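Local atomic coordinates of thioredoxin-like protein (PDB entry 4YOD), a protein that probably acts as a thiol-disulfide oxidoreductase through its thioredoxin-like domain. Residues P184-H187 with A188-E191; T190-I193 with E194-Q198. All coordinates share one frame; numbering follows the deposited sequence.

Interaction 1: P184-H187 with A188-E191; sequences PGCH and ACTE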
# COMPACT_ATOMS: atom_id res chain seq x y z
N PRO A 184 8.64 12.88 14.80
CA PRO A 184 9.13 14.27 14.92
C PRO A 184 10.47 14.46 14.23
O PRO A 184 11.25 13.51 14.08
CB PRO A 184 9.23 14.49 16.44
CG PRO A 184 8.87 13.18 17.09
CD PRO A 184 8.88 12.12 16.04
N GLY A 185 10.71 15.69 13.76
CA GLY A 185 11.95 16.07 13.07
C GLY A 185 12.02 15.68 11.60
O GLY A 185 12.67 16.37 10.82
N CYS A 186 11.37 14.55 11.25
CA CYS A 186 11.26 13.93 9.92
C CYS A 186 10.79 14.97 8.88
O CYS A 186 9.71 15.55 9.03
CB CYS A 186 10.30 12.74 10.00
SG CYS A 186 9.90 11.96 8.41
N HIS A 187 11.64 15.23 7.85
CA HIS A 187 11.37 16.21 6.79
C HIS A 187 10.15 15.81 5.95
O HIS A 187 9.36 16.70 5.58
CB HIS A 187 12.59 16.41 5.88
CG HIS A 187 12.36 17.43 4.81
ND1 HIS A 187 12.37 18.79 5.09
CD2 HIS A 187 12.07 17.26 3.50
CE1 HIS A 187 12.10 19.40 3.94
NE2 HIS A 187 11.91 18.52 2.95
N ALA A 188 9.98 14.50 5.65
CA ALA A 188 8.84 13.98 4.90
C ALA A 188 7.52 14.19 5.68
O ALA A 188 6.48 14.38 5.06
CB ALA A 188 9.04 12.52 4.56
N CYS A 189 7.59 14.19 7.04
CA CYS A 189 6.45 14.43 7.93
C CYS A 189 6.04 15.91 7.86
O CYS A 189 4.85 16.20 7.84
CB CYS A 189 6.75 14.00 9.37
SG CYS A 189 6.48 12.23 9.70
N THR A 190 7.03 16.84 7.80
CA THR A 190 6.78 18.29 7.69
C THR A 190 6.12 18.60 6.34
O THR A 190 5.19 19.41 6.29
CB THR A 190 8.09 19.10 7.86
OG1 THR A 190 8.84 18.61 8.97
CG2 THR A 190 7.83 20.59 8.05
N GLU A 191 6.60 17.95 5.26
CA GLU A 191 6.09 18.06 3.89
C GLU A 191 4.60 17.63 3.83
O GLU A 191 3.78 18.30 3.20
CB GLU A 191 6.96 17.19 2.97
CG GLU A 191 6.89 17.51 1.49
CD GLU A 191 7.94 16.79 0.68
OE1 GLU A 191 7.79 15.56 0.45
OE2 GLU A 191 8.94 17.44 0.28
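Cys186 meets Cys189 and Thr190 in a local N-terminal helix contact, where the loop following strand 176-181 turns into helix 187-197. Cys186 holds the N-cap position, and its carbonyl oxygen takes up donors from Cys189 and Thr190. Thr190 N reaches Cys186 O at 3.2 Å in a reasonably straight bond, with an N-H...O angle of 149°. The hydroxyl of the same residue joins in: OG1 is swung beside its own backbone N (chi1 -45°), from where it donates to Cys186 O, also at 3.2 Å, tilted from the carbonyl plane. Cys189 N adds a weak third bond to this oxygen. Replacing Thr190 with a valine would probably leave the Cys186 carbonyl without its hydroxyl donor and cost Glu231 its own weak bond to that hydroxyl. One residue on, Glu191 N donates to His187 O at 3.0 Å, an ordinary helical bond that carries the turn forward. The side chains of these two residues meet only loosely on the exposed flank: His187 NE2 stays 4.1 Å from Glu191 OE2, the ring and carboxylate planes turned steeply to each other. The sulfurs lie apart from this flank. Chi1 of 174° turns the Cys186 sulfur away from its own amide and in over the first turn, where SG lies 3.5 Å from Cys189 N and 3.7 Å from Cys189 SG. That sulfur separation is far too long for a disulfide, so the model has two thiols. Cys189 is the buried one, packed on Asn182 and Pro258, while Pro184 leans on helix 222-228. Two cysteines spaced by two residues at a helix start are the hallmark of the thioredoxin redox site, and the arrangement is consistent with a reduced CxxC motif of that type.

Interaction 2: T190-I193 with E194-Q198; sequences TETI and EGLKQ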
# COMPACT_ATOMS: atom_id res chain seq x y z
N THR A 190 7.03 16.84 7.80
CA THR A 190 6.78 18.29 7.69
C THR A 190 6.12 18.60 6.34
O THR A 190 5.19 19.41 6.29
CB THR A 190 8.09 19.10 7.86
OG1 THR A 190 8.84 18.61 8.97
CG2 THR A 190 7.83 20.59 8.05
N GLU A 191 6.60 17.95 5.26
CA GLU A 191 6.09 18.06 3.89
C GLU A 191 4.60 17.63 3.83
O GLU A 191 3.78 18.30 3.20
CB GLU A 191 6.96 17.19 2.97
CG GLU A 191 6.89 17.51 1.49
CD GLU A 191 7.94 16.79 0.68
OE1 GLU A 191 7.79 15.56 0.45
OE2 GLU A 191 8.94 17.44 0.28
N THR A 192 4.27 16.53 4.53
CA THR A 192 2.92 15.98 4.62
C THR A 192 2.00 16.93 5.43
O THR A 192 0.86 17.14 5.00
CB THR A 192 2.95 14.55 5.20
OG1 THR A 192 3.64 13.73 4.26
CG2 THR A 192 1.57 13.97 5.44
N ILE A 193 2.48 17.51 6.55
CA ILE A 193 1.70 18.49 7.34
C ILE A 193 1.30 19.67 6.43
O ILE A 193 0.13 20.05 6.41
CB ILE A 193 2.44 18.97 8.64
CG1 ILE A 193 2.52 17.85 9.70
CG2 ILE A 193 1.77 20.21 9.24
CD1 ILE A 193 3.66 17.98 10.72
N GLU A 194 2.28 20.20 5.65
CA GLU A 194 2.10 21.32 4.72
C GLU A 194 1.12 20.97 3.59
O GLU A 194 0.26 21.79 3.26
CB GLU A 194 3.46 21.76 4.14
CG GLU A 194 3.63 23.27 4.02
CD GLU A 194 3.27 24.10 5.24
OE1 GLU A 194 3.80 23.83 6.34
OE2 GLU A 194 2.45 25.04 5.09
N GLY A 195 1.22 19.76 3.06
CA GLY A 195 0.33 19.25 2.02
C GLY A 195 -1.12 19.13 2.47
O GLY A 195 -2.03 19.46 1.71
N LEU A 196 -1.34 18.71 3.73
CA LEU A 196 -2.66 18.61 4.33
C LEU A 196 -3.24 20.01 4.62
O LEU A 196 -4.43 20.23 4.39
CB LEU A 196 -2.65 17.75 5.61
CG LEU A 196 -2.48 16.24 5.37
CD1 LEU A 196 -2.21 15.52 6.66
CD2 LEU A 196 -3.68 15.64 4.64
N LYS A 197 -2.40 20.95 5.11
CA LYS A 197 -2.79 22.33 5.41
C LYS A 197 -3.16 23.11 4.13
O LYS A 197 -4.04 23.97 4.18
CB LYS A 197 -1.65 23.07 6.13
CG LYS A 197 -1.49 22.75 7.61
CD LYS A 197 -0.12 23.22 8.08
CE LYS A 197 -0.17 24.15 9.27
NZ LYS A 197 1.20 24.50 9.75
N GLN A 198 -2.48 22.82 3.01
CA GLN A 198 -2.68 23.49 1.72
C GLN A 198 -3.82 22.87 0.89
O GLN A 198 -4.07 23.33 -0.23
CB GLN A 198 -1.36 23.54 0.91
CG GLN A 198 -0.36 24.58 1.45
CD GLN A 198 1.04 24.57 0.85
OE1 GLN A 198 2.03 24.90 1.53
NE2 GLN A 198 1.18 24.25 -0.43
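Ile193 and Lys197 run side by side one turn apart on helix 187-197, the isoleucine methyl CG2 lying 3.7 Å from the lysine CD. The aliphatic part of Lys197 also lies close over the backbone, its CG 3.4 Å from Ile193 O, before the chain bends at chi3 on its way to the amine; Pro233 touches this side chain too. The tight side of the helix belongs to Ile193, Thr192 and Leu196, which all pack on Phe180 of strand 176-181. Leu196 keeps CG beside its backbone N (chi1 -72°), placing that atom 3.5 Å from Thr192 O, and its CD1 comes only within 4.3 Å of Thr192 CG2. Thr192 turns its hydroxyl back to Ala188 O. On the solvent side things are looser: Glu194 rests just its CB near Thr190 O and Glu191 O. Underneath runs the regular ladder, with Glu194 N, Gly195 N, Leu196 N and Lys197 N each donating to the carbonyl four residues back. The helix is thus amphipathic: Ile193 and Leu196 set its apolar face on the sheet, while Lys197 packs its methylenes along the helix and carries its charge past the bend.

Interaction 1 covers the start of helix 187-197 and interaction 2 its continuation, with centres about 9 Å apart; they overlap at Thr190 and Glu191. Thr190 belongs to both: its N-H and hydroxyl serve the cap of interaction 1, while its carbonyl accepts the first helical bond of interaction 2. Pro258, just ahead of strand 259-263, is touched by Ala188 and Cys189 from interaction 1 and by Thr192 from interaction 2. Thus 184-191 presents the probable redox cysteines, and 190-198 seats the helix carrying them on the central sheet.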